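Local coordinates for protein angiogenin-1 (Salmo salar, PDB 7BFK) that probably cleaves RNA as a secreted endonuclease of the pancreatic ribonuclease family, at residues A56-G61 / I105-K110. Residues are numbered along the deposited sequence; the frame is centred on the assembly and turned at random.
Sequences AICTGG and IACDGK
Cys58, on the loop that follows helix 51-55, meets the end of strand 93-108 and the turn beyond it; the nearest CA atoms across the contact are those of Cys58 and Lys110, 5.2 Å apart. The loop folds back on itself: Ala56 O accepts hydrogen bonds from both Thr59 N and Gly61 N, and Gly60 takes the turn at positive phi. Gly109 likewise has positive phi where the chain leaves the strand. A disulfide joins the two segments, with 2.1 Å between Cys58 SG and Cys107 SG and a chi3 of -86°. Both sulfurs lie anti to their own carbonyl carbons (chi1 -62° and -68°), which directs them at each other. On the buried side of the bridge, Ile105 CD1 sits 3.8 Å from Ile57 CG2 and 4.1 Å from Cys58 SG, while Val70 and Pro112 add to this apolar patch. On the exposed side, Thr59 CG2 rests 3.7 Å from Lys110 CB, and the rest of the lysine leads away; Lys110 O accepts a hydrogen bond from Gln55 NE2. In this ribonuclease A fold, the cross-link from the loop after helix 51-55 to long strand 93-108 is one of the disulfides common to the pancreatic ribonuclease family.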
ATOM      1  N   ALA A  56     -14.389   0.616  -0.337  1.00 33.84           N
ATOM      2  CA  ALA A  56     -15.416   1.519   0.231  1.00 35.64           C
ATOM      3  C   ALA A  56     -14.875   2.954   0.348  1.00 36.59           C
ATOM      4  O   ALA A  56     -15.693   3.879   0.335  1.00 39.00           O
ATOM      5  CB  ALA A  56     -15.886   0.990   1.569  1.00 38.85           C
ATOM      6  N   ILE A  57     -13.557   3.143   0.482  1.00 33.79           N
ATOM      7  CA  ILE A  57     -12.937   4.502   0.591  1.00 32.47           C
ATOM      8  C   ILE A  57     -13.349   5.330  -0.634  1.00 31.74           C
ATOM      9  O   ILE A  57     -13.514   6.565  -0.505  1.00 34.95           O
ATOM     10  CB  ILE A  57     -11.402   4.417   0.725  1.00 27.56           C
ATOM     11  CG1 ILE A  57     -10.992   3.763   2.043  1.00 27.54           C
ATOM     12  CG2 ILE A  57     -10.770   5.796   0.573  1.00 27.74           C
ATOM     13  CD1 ILE A  57      -9.532   3.360   2.111  1.00 28.40           C
ATOM     14  N   CYS A  58     -13.513   4.658  -1.763  1.00 33.94           N
ATOM     15  CA  CYS A  58     -13.850   5.255  -3.073  1.00 35.67           C
ATOM     16  C   CYS A  58     -15.374   5.410  -3.223  1.00 39.31           C
ATOM     17  O   CYS A  58     -15.779   6.203  -4.061  1.00 43.81           O
ATOM     18  CB  CYS A  58     -13.292   4.401  -4.209  1.00 35.31           C
ATOM     19  SG  CYS A  58     -11.479   4.260  -4.228  1.00 35.75           S
ATOM     20  N   THR A  59     -16.180   4.726  -2.401  1.00 40.84           N
ATOM     21  CA  THR A  59     -17.669   4.706  -2.549  1.00 45.87           C
ATOM     22  C   THR A  59     -18.415   4.961  -1.229  1.00 42.26           C
ATOM     23  O   THR A  59     -19.269   4.140  -0.884  1.00 50.55           O
ATOM     24  CB  THR A  59     -18.127   3.371  -3.147  1.00 45.03           C
ATOM     25  OG1 THR A  59     -17.775   2.312  -2.251  1.00 46.97           O
ATOM     26  CG2 THR A  59     -17.519   3.110  -4.506  1.00 48.78           C
ATOM     27  N   GLY A  60     -18.119   6.056  -0.526  1.00 44.57           N
ATOM     28  CA  GLY A  60     -18.867   6.463   0.679  1.00 40.96           C
ATOM     29  C   GLY A  60     -18.026   6.486   1.934  1.00 43.14           C
ATOM     30  O   GLY A  60     -18.496   7.042   2.950  1.00 37.71           O
ATOM     31  N   GLY A  61     -16.818   5.925   1.891  1.00 35.42           N
ATOM     32  CA  GLY A  61     -15.987   5.815   3.090  1.00 34.64           C
ATOM     33  C   GLY A  61     -14.803   6.752   3.086  1.00 34.34           C
ATOM     34  O   GLY A  61     -13.961   6.575   3.971  1.00 39.40           O
ATOM     35  N   ILE A 105      -5.355   7.326  -0.656  1.00 27.00           N
ATOM     36  CA  ILE A 105      -5.193   6.495  -1.874  1.00 29.44           C
ATOM     37  C   ILE A 105      -5.735   7.266  -3.072  1.00 34.80           C
ATOM     38  O   ILE A 105      -6.352   8.309  -2.881  1.00 30.31           O
ATOM     39  CB  ILE A 105      -5.936   5.165  -1.702  1.00 29.29           C
ATOM     40  CG1 ILE A 105      -7.455   5.371  -1.702  1.00 30.63           C
ATOM     41  CG2 ILE A 105      -5.460   4.446  -0.456  1.00 29.75           C
ATOM     42  CD1 ILE A 105      -8.245   4.094  -1.693  1.00 31.26           C
ATOM     43  N   ALA A 106      -5.471   6.742  -4.252  1.00 34.46           N
ATOM     44  CA  ALA A 106      -6.025   7.215  -5.520  1.00 34.69           C
ATOM     45  C   ALA A 106      -7.218   6.323  -5.832  1.00 37.96           C
ATOM     46  O   ALA A 106      -7.142   5.091  -5.572  1.00 35.75           O
ATOM     47  CB  ALA A 106      -4.964   7.172  -6.603  1.00 37.18           C
ATOM     48  N   CYS A 107      -8.312   6.922  -6.268  1.00 37.28           N
ATOM     49  CA  CYS A 107      -9.530   6.212  -6.714  1.00 37.97           C
ATOM     50  C   CYS A 107      -9.735   6.471  -8.205  1.00 41.56           C
ATOM     51  O   CYS A 107      -9.616   7.628  -8.618  1.00 43.61           O
ATOM     52  CB  CYS A 107     -10.769   6.676  -5.956  1.00 39.06           C
ATOM     53  SG  CYS A 107     -10.780   6.205  -4.204  1.00 37.41           S
ATOM     54  N   ASP A 108      -9.981   5.409  -8.966  1.00 44.94           N
ATOM     55  CA  ASP A 108     -10.394   5.465 -10.388  1.00 43.52           C
ATOM     56  C   ASP A 108     -11.837   4.991 -10.380  1.00 42.96           C
ATOM     57  O   ASP A 108     -12.070   3.755 -10.356  1.00 45.88           O
ATOM     58  CB  ASP A 108      -9.486   4.624 -11.283  1.00 43.80           C
ATOM     59  CG  ASP A 108      -9.683   4.923 -12.762  1.00 51.92           C
ATOM     60  OD1 ASP A 108     -10.724   5.503 -13.110  1.00 48.44           O
ATOM     61  OD2 ASP A 108      -8.785   4.600 -13.539  1.00 57.38           O
ATOM     62  N   GLY A 109     -12.776   5.922 -10.309  1.00 43.41           N
ATOM     63  CA  GLY A 109     -14.186   5.561 -10.120  1.00 41.34           C
ATOM     64  C   GLY A 109     -14.318   4.848  -8.792  1.00 40.31           C
ATOM     65  O   GLY A 109     -13.812   5.399  -7.795  1.00 40.02           O
ATOM     66  N   LYS A 110     -14.869   3.630  -8.784  1.00 40.12           N
ATOM     67  CA  LYS A 110     -15.123   2.842  -7.549  1.00 43.95           C
ATOM     68  C   LYS A 110     -13.881   2.042  -7.127  1.00 40.12           C
ATOM     69  O   LYS A 110     -14.005   1.318  -6.119  1.00 39.88           O
ATOM     70  CB  LYS A 110     -16.270   1.850  -7.762  1.00 50.23           C
ATOM     71  CG  LYS A 110     -15.936   0.653  -8.652  1.00 57.12           C
ATOM     72  CD  LYS A 110     -16.975  -0.467  -8.631  1.00 62.58           C
ATOM     73  CE  LYS A 110     -18.115  -0.262  -9.603  1.00 66.55           C
ATOM     74  NZ  LYS A 110     -17.685  -0.485 -11.003  1.00 66.65           N
TER